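Local coordinates for extracellular solute-binding protein, family 5 (Chelativorans sp., PDB 6WM6), which binds EDTA and related aminopolycarboxylates in the periplasm, probably to deliver them to an ABC transporter, at residues N305-L311 with L456-S462; Y483-N487 with A518-L524; M355-Q360 with Q463-P467. All coordinates share one frame; numbering follows the deposited sequence.

Overall arrangement
Going from the N terminus, strand 305-311 comes first, followed by the loop 355-360, strand 456-462 and the irregular segment 463-467 that continues directly from it. Contact 1 therefore closes a loop of 144 residues by pairing two strands of a mixed sheet. Contact 3 opens within that loop and closes just beyond it, so the two cross; Leu357 of contact 3 packs against Trp306 of contact 1. Contact 2 follows both in series, closing a short, mainly helical excursion between 483-487 and 518-524. It returns the chain to the sheet, where Ala523 and Leu524 border strand 305-311, while Ala518 touches Met355. Together the contacts join the mixed sheet to the loops and helices packed against it.

Contact 1 of 3, residues N305-L311 with L456-S462; sequences NWYFMGL and LHLNYFS. With SO4 (sulfate ion), chain B.
Phe308 and Phe461 meet in an offset stack, ring centroids 4.5 Å apart and planes at 29°, with Phe308 CE2 over one face of the Phe461 ring, 3.4 Å from Phe461 CD2. Phe308 reaches this place because its CG sits between the backbone N and the carbonyl carbon (chi1 65°), which folds the ring across the neighbouring strand and brings one face over Asn459 O. Trp306 completes an aromatic cluster: Phe461 CB lies against its indole near the rim, 3.7 Å from Trp306 CE2. Beneath this cluster the two strands run antiparallel in a mixed sheet of the periplasmic binding protein fold, with strand 524-537 hydrogen-bonded to the other edge of 305-311. The pairs Trp306-Phe461, Phe308-Asn459 and Gly310-His457 each exchange two backbone hydrogen bonds, the shortest being 2.7 Å from Gly310 N to His457 O. On the opposite face Leu456 CD2 packs 3.7 Å from Leu311 CG, and Leu311 in turn touches helix 321-330. The solvent side is at Asn305, Tyr460 and Ser462, all partly exposed and richer in polar groups. There the Asn305 amide lies alongside the Tyr460 ring, planes 34° apart, and Ser462 OG donates to Asn305 OD1 at 2.6 Å from a position tilted out of the carbonyl plane. Tyr460 OH donates to sulfate O3 at 2.7 Å; this ion, probably from the crystallisation liquor, is also bound by Ala71 N.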
# COMPACT_ATOMS: atom_id res chain seq x y z
N ASN A 305 4.98 2.22 -2.24
CA ASN A 305 5.29 2.87 -0.98
C ASN A 305 6.33 3.94 -1.24
O ASN A 305 7.36 3.69 -1.89
CB ASN A 305 5.85 1.87 0.03
CG ASN A 305 4.84 0.84 0.47
OD1 ASN A 305 3.65 1.06 0.38
ND2 ASN A 305 5.34 -0.27 1.00
N TRP A 306 6.09 5.14 -0.70
CA TRP A 306 7.01 6.27 -0.90
C TRP A 306 7.36 6.92 0.44
O TRP A 306 6.46 7.20 1.25
CB TRP A 306 6.48 7.29 -1.91
CG TRP A 306 5.09 7.82 -1.67
CD1 TRP A 306 3.93 7.21 -2.01
CD2 TRP A 306 4.73 9.09 -1.10
NE1 TRP A 306 2.85 8.01 -1.66
CE2 TRP A 306 3.32 9.18 -1.12
CE3 TRP A 306 5.46 10.16 -0.57
CZ2 TRP A 306 2.62 10.30 -0.65
CZ3 TRP A 306 4.76 11.28 -0.11
CH2 TRP A 306 3.37 11.33 -0.16
N TYR A 307 8.65 7.14 0.65
CA TYR A 307 9.13 7.81 1.83
C TYR A 307 8.72 9.28 1.80
O TYR A 307 8.71 9.93 0.75
CB TYR A 307 10.64 7.78 1.92
CG TYR A 307 11.25 6.48 2.33
CD1 TYR A 307 10.97 5.92 3.57
CD2 TYR A 307 12.13 5.80 1.49
CE1 TYR A 307 11.52 4.73 3.95
CE2 TYR A 307 12.72 4.60 1.89
CZ TYR A 307 12.40 4.09 3.12
OH TYR A 307 12.96 2.87 3.51
N PHE A 308 8.44 9.81 2.99
CA PHE A 308 8.13 11.21 3.17
C PHE A 308 8.68 11.66 4.52
O PHE A 308 8.95 10.85 5.42
CB PHE A 308 6.61 11.45 3.13
CG PHE A 308 5.85 10.80 4.27
CD1 PHE A 308 5.86 11.35 5.53
CD2 PHE A 308 5.07 9.67 4.05
CE1 PHE A 308 5.13 10.76 6.58
CE2 PHE A 308 4.35 9.09 5.09
CZ PHE A 308 4.39 9.64 6.35
N MET A 309 8.78 12.98 4.67
CA MET A 309 8.92 13.61 5.98
C MET A 309 7.69 14.48 6.20
O MET A 309 7.43 15.41 5.42
CB MET A 309 10.17 14.46 6.09
CG MET A 309 10.38 14.92 7.53
SD MET A 309 11.78 16.02 7.74
CE MET A 309 11.22 17.48 6.85
N GLY A 310 6.94 14.19 7.25
CA GLY A 310 5.82 15.02 7.62
C GLY A 310 6.23 16.03 8.68
O GLY A 310 7.15 15.80 9.46
N LEU A 311 5.56 17.17 8.68
CA LEU A 311 5.88 18.29 9.54
C LEU A 311 4.61 18.64 10.32
O LEU A 311 3.53 18.72 9.75
CB LEU A 311 6.38 19.50 8.74
CG LEU A 311 7.60 19.23 7.87
CD1 LEU A 311 7.19 18.76 6.48
CD2 LEU A 311 8.48 20.48 7.75
N LEU A 456 8.76 16.44 13.43
CA LEU A 456 9.02 15.91 12.10
C LEU A 456 8.89 14.39 12.21
O LEU A 456 9.18 13.80 13.25
CB LEU A 456 10.44 16.25 11.66
CG LEU A 456 10.80 17.75 11.62
CD1 LEU A 456 12.31 17.91 11.39
CD2 LEU A 456 10.03 18.46 10.54
N HIS A 457 8.42 13.77 11.13
CA HIS A 457 8.21 12.31 11.14
C HIS A 457 8.53 11.73 9.77
O HIS A 457 7.97 12.18 8.77
CB HIS A 457 6.76 11.97 11.52
CG HIS A 457 6.47 10.50 11.62
ND1 HIS A 457 6.91 9.74 12.67
CD2 HIS A 457 5.81 9.66 10.78
CE1 HIS A 457 6.50 8.49 12.50
NE2 HIS A 457 5.82 8.42 11.37
N LEU A 458 9.44 10.74 9.73
CA LEU A 458 9.79 10.04 8.51
C LEU A 458 9.08 8.71 8.47
O LEU A 458 9.17 7.93 9.41
CB LEU A 458 11.30 9.78 8.46
CG LEU A 458 12.23 10.93 8.18
CD1 LEU A 458 13.65 10.55 8.56
CD2 LEU A 458 12.17 11.29 6.71
N ASN A 459 8.37 8.45 7.39
CA ASN A 459 7.62 7.19 7.24
C ASN A 459 7.34 7.03 5.74
O ASN A 459 7.98 7.68 4.90
CB ASN A 459 6.36 7.24 8.12
CG ASN A 459 5.90 5.89 8.61
OD1 ASN A 459 5.95 4.89 7.90
ND2 ASN A 459 5.42 5.87 9.85
N TYR A 460 6.39 6.15 5.41
CA TYR A 460 5.99 5.99 4.02
C TYR A 460 4.46 5.94 3.92
O TYR A 460 3.78 5.52 4.86
CB TYR A 460 6.60 4.73 3.35
CG TYR A 460 6.12 3.40 3.92
CD1 TYR A 460 4.96 2.78 3.44
CD2 TYR A 460 6.80 2.77 4.94
CE1 TYR A 460 4.52 1.58 3.97
CE2 TYR A 460 6.36 1.56 5.46
CZ TYR A 460 5.22 0.99 4.97
OH TYR A 460 4.77 -0.22 5.52
N PHE A 461 3.95 6.37 2.78
CA PHE A 461 2.56 6.15 2.39
C PHE A 461 2.53 5.12 1.27
O PHE A 461 3.44 5.03 0.45
CB PHE A 461 1.93 7.45 1.88
CG PHE A 461 1.40 8.35 2.96
CD1 PHE A 461 0.55 7.86 3.91
CD2 PHE A 461 1.74 9.69 3.01
CE1 PHE A 461 0.04 8.69 4.90
CE2 PHE A 461 1.24 10.51 4.01
CZ PHE A 461 0.40 10.01 4.94
N SER A 462 1.43 4.39 1.17
CA SER A 462 1.22 3.38 0.13
C SER A 462 0.26 3.97 -0.90
O SER A 462 -0.93 4.19 -0.62
CB SER A 462 0.60 2.11 0.73
OG SER A 462 1.43 1.55 1.71
S SO4 B . 1.57 -2.31 5.51
O1 SO4 B . 1.02 -3.30 4.58
O2 SO4 B . 2.42 -2.99 6.48
O3 SO4 B . 2.37 -1.31 4.76
O4 SO4 B . 0.47 -1.65 6.21

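Contact 2 of 3, residues Y483-N487 with A518-L524; sequences YFGFN and AMDYAAL
Where helix 504-521 gives way to strand 524-537, Phe486 and Phe484 of the loop 483-487 pack into the turn between them. Phe486 is enclosed from several directions. The methyl of Ala523 lies over one face of its ring, with CB 4.0 Å from Phe486 CZ. Two groups meet the ring edge near its plane: Ala518 O, 3.5 Å from Phe486 CE1, and Leu524 CB, 3.9 Å from Phe486 CZ. The Tyr521 and Phe486 side chains run past one another head to tail, their rings oblique with planes at 45°, and Tyr521 CD2 comes to 3.7 Å from Phe486 CD1. With CG opposite the backbone N (chi1 -171°), Tyr521 lays its ring towards the loop, where its OH stands 3.2 Å from Gly485 O and is hydrogen-bonded to Ser313 OG. Arg324 makes a cation-pi contact with this ring and a hydrogen bond to Tyr521 O. Gly485 bends the loop between the two phenylalanines with a phi of 91°, and a side chain there would be forced against the carbonyl O of Phe484. Phe484 takes the strand side: its CB touches Ala523 O at 3.4 Å, and its CD2 meets Leu524 CD1 at 4.0 Å, the two side chains set at an oblique angle. On the helix side Ala522, with positive phi, turns the chain out of the helix, and Ala523 leads on into strand 524-537, a helix-to-strand connection of this alpha/beta periplasmic binding protein fold, covered here by the two phenylalanines.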
# COMPACT_ATOMS: atom_id res chain seq x y z
N TYR A 483 -2.12 13.21 9.38
CA TYR A 483 -1.29 13.37 10.57
C TYR A 483 -0.67 14.74 10.70
O TYR A 483 -0.32 15.15 11.81
CB TYR A 483 -0.15 12.35 10.52
CG TYR A 483 -0.59 10.91 10.37
CD1 TYR A 483 -1.33 10.31 11.37
CD2 TYR A 483 -0.25 10.17 9.26
CE1 TYR A 483 -1.73 8.98 11.25
CE2 TYR A 483 -0.66 8.84 9.13
CZ TYR A 483 -1.40 8.27 10.14
OH TYR A 483 -1.82 6.95 10.04
N PHE A 484 -0.51 15.46 9.60
CA PHE A 484 0.32 16.66 9.57
C PHE A 484 -0.50 17.93 9.45
O PHE A 484 0.08 19.02 9.40
CB PHE A 484 1.39 16.50 8.49
CG PHE A 484 2.09 15.17 8.63
CD1 PHE A 484 2.76 14.88 9.78
CD2 PHE A 484 1.98 14.20 7.65
CE1 PHE A 484 3.35 13.65 9.98
CE2 PHE A 484 2.58 12.95 7.81
CZ PHE A 484 3.26 12.68 9.01
N GLY A 485 -1.83 17.83 9.47
CA GLY A 485 -2.66 18.99 9.72
C GLY A 485 -3.12 19.77 8.51
O GLY A 485 -3.35 20.97 8.63
N PHE A 486 -3.27 19.13 7.35
CA PHE A 486 -3.88 19.81 6.22
C PHE A 486 -5.29 20.21 6.62
O PHE A 486 -6.02 19.46 7.29
CB PHE A 486 -3.88 18.93 4.96
CG PHE A 486 -2.51 18.73 4.38
CD1 PHE A 486 -1.93 19.67 3.55
CD2 PHE A 486 -1.79 17.60 4.71
CE1 PHE A 486 -0.66 19.49 3.04
CE2 PHE A 486 -0.52 17.41 4.21
CZ PHE A 486 0.04 18.37 3.37
N ASN A 487 -5.66 21.44 6.27
CA ASN A 487 -6.93 22.02 6.70
C ASN A 487 -7.32 23.07 5.68
O ASN A 487 -7.08 24.27 5.88
CB ASN A 487 -6.81 22.58 8.12
CG ASN A 487 -8.13 23.15 8.62
OD1 ASN A 487 -9.12 23.17 7.89
ND2 ASN A 487 -8.14 23.62 9.86
N ALA A 518 -1.30 21.60 -1.63
CA ALA A 518 -0.72 20.82 -0.55
C ALA A 518 0.77 21.11 -0.42
O ALA A 518 1.30 21.23 0.69
CB ALA A 518 -0.97 19.35 -0.79
N MET A 519 1.48 21.24 -1.54
CA MET A 519 2.89 21.58 -1.48
C MET A 519 3.11 23.01 -1.00
O MET A 519 4.09 23.26 -0.29
CB MET A 519 3.53 21.32 -2.82
CG MET A 519 3.54 19.84 -3.18
SD MET A 519 4.20 18.75 -1.87
CE MET A 519 5.80 19.46 -1.85
N ASP A 520 2.21 23.94 -1.34
CA ASP A 520 2.31 25.29 -0.81
C ASP A 520 2.32 25.28 0.72
O ASP A 520 2.98 26.11 1.36
CB ASP A 520 1.12 26.15 -1.28
CG ASP A 520 1.17 26.52 -2.74
OD1 ASP A 520 2.23 26.42 -3.39
OD2 ASP A 520 0.09 26.93 -3.24
N TYR A 521 1.55 24.36 1.34
CA TYR A 521 1.39 24.35 2.79
C TYR A 521 2.60 23.76 3.51
O TYR A 521 2.78 24.01 4.70
CB TYR A 521 0.12 23.54 3.12
CG TYR A 521 -0.35 23.59 4.54
CD1 TYR A 521 -0.84 24.77 5.09
CD2 TYR A 521 -0.33 22.46 5.34
CE1 TYR A 521 -1.28 24.82 6.42
CE2 TYR A 521 -0.77 22.50 6.65
CZ TYR A 521 -1.24 23.66 7.18
OH TYR A 521 -1.67 23.69 8.50
N ALA A 522 3.41 22.97 2.81
CA ALA A 522 4.71 22.51 3.31
C ALA A 522 4.61 21.69 4.59
O ALA A 522 5.47 21.79 5.47
CB ALA A 522 5.68 23.68 3.48
N ALA A 523 3.57 20.86 4.71
CA ALA A 523 3.44 19.93 5.82
C ALA A 523 3.81 18.50 5.46
O ALA A 523 3.84 17.62 6.34
CB ALA A 523 2.02 19.97 6.41
N LEU A 524 4.11 18.23 4.20
CA LEU A 524 4.44 16.87 3.75
C LEU A 524 5.46 16.97 2.62
O LEU A 524 5.20 17.58 1.57
CB LEU A 524 3.18 16.13 3.31
CG LEU A 524 3.35 14.66 2.96
CD1 LEU A 524 3.84 13.87 4.14
CD2 LEU A 524 2.01 14.11 2.46

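Contact 3 of 3, residues M355-Q360 with Q463-P467; sequences MFLPNQ and QQVFP. With EDO (1,2-ethanediol), chain I; EDO (1,2-ethanediol), chain E.
Two irregular segments approach each other at Met355 and Pro467, CA atoms 6.1 Å apart, and a type I turn from Leu357 to Gln360 swings Gln360 back towards 463-467. Gln463 joins the two, its chain bent at chi2 (66°) to bring the amide between them. Gln463 NE2 gives one bond to Gln360 OE1 at 2.8 Å, in the carbonyl plane on a lone pair, and another to Met355 O at 2.9 Å from above the carbonyl plane. Gln360 OE1 also accepts from Leu357 N, so two donors fix the rotation of this amide, which stands at 72° to that of Gln463. Gln360 NE2 makes a weak bond of 3.3 Å to Gln464 O, and a water links it to Val465 O. A second water joins Met355 O to Pro467 O. Replacing Gln463 by a leucine would probably leave Met355 O without its side-chain donor and the Gln360 amide freer to turn. Pro467 packs its CG 3.9 Å from Phe356 CD1. Segment 463-467 carries strand 456-462 into helix 467-474, with Phe466 as N-cap and Pro467 as the first helical residue, a position where proline is well tolerated because no N-H partner is needed.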
# COMPACT_ATOMS: atom_id res chain seq x y z
N MET A 355 0.82 13.46 -4.29
CA MET A 355 -0.40 12.82 -4.77
C MET A 355 -0.21 11.85 -5.92
O MET A 355 -1.12 11.04 -6.17
CB MET A 355 -1.44 13.86 -5.14
CG MET A 355 -1.89 14.60 -3.87
SD MET A 355 -3.22 15.72 -4.17
CE MET A 355 -3.25 16.54 -2.59
N PHE A 356 0.93 11.89 -6.60
CA PHE A 356 1.19 11.05 -7.76
C PHE A 356 2.60 10.48 -7.66
O PHE A 356 3.55 11.20 -7.35
CB PHE A 356 1.15 11.89 -9.05
CG PHE A 356 -0.12 12.68 -9.24
CD1 PHE A 356 -1.28 12.06 -9.70
CD2 PHE A 356 -0.15 14.03 -9.00
CE1 PHE A 356 -2.44 12.80 -9.91
CE2 PHE A 356 -1.31 14.77 -9.20
CZ PHE A 356 -2.45 14.15 -9.66
N LEU A 357 2.73 9.19 -7.97
CA LEU A 357 4.05 8.61 -8.19
C LEU A 357 4.62 9.15 -9.49
O LEU A 357 3.88 9.62 -10.37
CB LEU A 357 3.94 7.09 -8.27
CG LEU A 357 3.42 6.37 -7.02
CD1 LEU A 357 3.15 4.89 -7.38
CD2 LEU A 357 4.38 6.46 -5.87
N PRO A 358 5.94 9.03 -9.68
CA PRO A 358 6.56 9.60 -10.89
C PRO A 358 6.02 9.03 -12.19
O PRO A 358 6.12 9.72 -13.22
CB PRO A 358 8.05 9.26 -10.71
CG PRO A 358 8.23 9.31 -9.21
CD PRO A 358 6.96 8.67 -8.66
N ASN A 359 5.44 7.84 -12.18
CA ASN A 359 4.91 7.25 -13.40
C ASN A 359 3.41 7.47 -13.60
O ASN A 359 2.85 7.01 -14.60
CB ASN A 359 5.20 5.75 -13.46
CG ASN A 359 4.53 4.98 -12.36
OD1 ASN A 359 4.63 5.33 -11.19
ND2 ASN A 359 3.84 3.89 -12.73
N GLN A 360 2.73 8.15 -12.68
CA GLN A 360 1.29 8.35 -12.80
C GLN A 360 0.97 9.65 -13.51
O GLN A 360 1.66 10.66 -13.37
CB GLN A 360 0.64 8.34 -11.43
CG GLN A 360 0.56 6.95 -10.81
CD GLN A 360 -0.09 6.97 -9.45
OE1 GLN A 360 0.38 7.65 -8.53
NE2 GLN A 360 -1.16 6.20 -9.29
N GLN A 463 0.74 4.21 -2.11
CA GLN A 463 -0.10 4.79 -3.16
C GLN A 463 -1.06 3.75 -3.73
O GLN A 463 -0.75 2.55 -3.79
CB GLN A 463 0.77 5.36 -4.28
CG GLN A 463 0.00 5.90 -5.49
CD GLN A 463 -0.86 7.11 -5.18
OE1 GLN A 463 -1.62 7.13 -4.19
NE2 GLN A 463 -0.73 8.15 -5.99
N GLN A 464 -2.23 4.23 -4.16
CA GLN A 464 -3.28 3.44 -4.78
C GLN A 464 -3.35 3.72 -6.28
O GLN A 464 -2.81 4.70 -6.81
CB GLN A 464 -4.63 3.77 -4.12
CG GLN A 464 -4.66 3.39 -2.66
CD GLN A 464 -5.91 3.91 -1.96
OE1 GLN A 464 -6.90 4.27 -2.62
NE2 GLN A 464 -5.88 3.93 -0.63
N VAL A 465 -4.11 2.87 -6.97
CA VAL A 465 -4.30 3.03 -8.40
C VAL A 465 -5.03 4.32 -8.73
O VAL A 465 -4.78 4.92 -9.78
CB VAL A 465 -5.05 1.81 -8.97
CG1 VAL A 465 -5.50 2.06 -10.40
CG2 VAL A 465 -4.16 0.58 -8.90
N PHE A 466 -5.93 4.78 -7.84
CA PHE A 466 -6.66 6.03 -8.04
C PHE A 466 -6.12 7.08 -7.08
O PHE A 466 -6.51 7.10 -5.90
CB PHE A 466 -8.16 5.82 -7.82
CG PHE A 466 -8.75 4.79 -8.73
CD1 PHE A 466 -8.98 5.09 -10.05
CD2 PHE A 466 -9.08 3.54 -8.25
CE1 PHE A 466 -9.53 4.13 -10.91
CE2 PHE A 466 -9.63 2.58 -9.10
CZ PHE A 466 -9.84 2.89 -10.41
N PRO A 467 -5.26 7.98 -7.54
CA PRO A 467 -4.73 9.02 -6.63
C PRO A 467 -5.79 9.79 -5.89
O PRO A 467 -5.58 10.15 -4.72
CB PRO A 467 -3.92 9.91 -7.59
CG PRO A 467 -3.39 8.94 -8.59
CD PRO A 467 -4.54 7.96 -8.83
C1 EDO I . -5.53 -0.47 -4.83
O1 EDO I . -5.50 0.78 -5.52
C2 EDO I . -4.12 -0.86 -4.40
O2 EDO I . -3.60 0.07 -3.42
C1 EDO E . 3.55 2.07 -9.55
O1 EDO E . 4.22 1.48 -10.67
C2 EDO E . 4.06 1.38 -8.28
O2 EDO E . 4.23 0.00 -8.63
O HOH W 1 -2.94 10.76 -4.00
O HOH W 2 -2.63 5.02 -11.47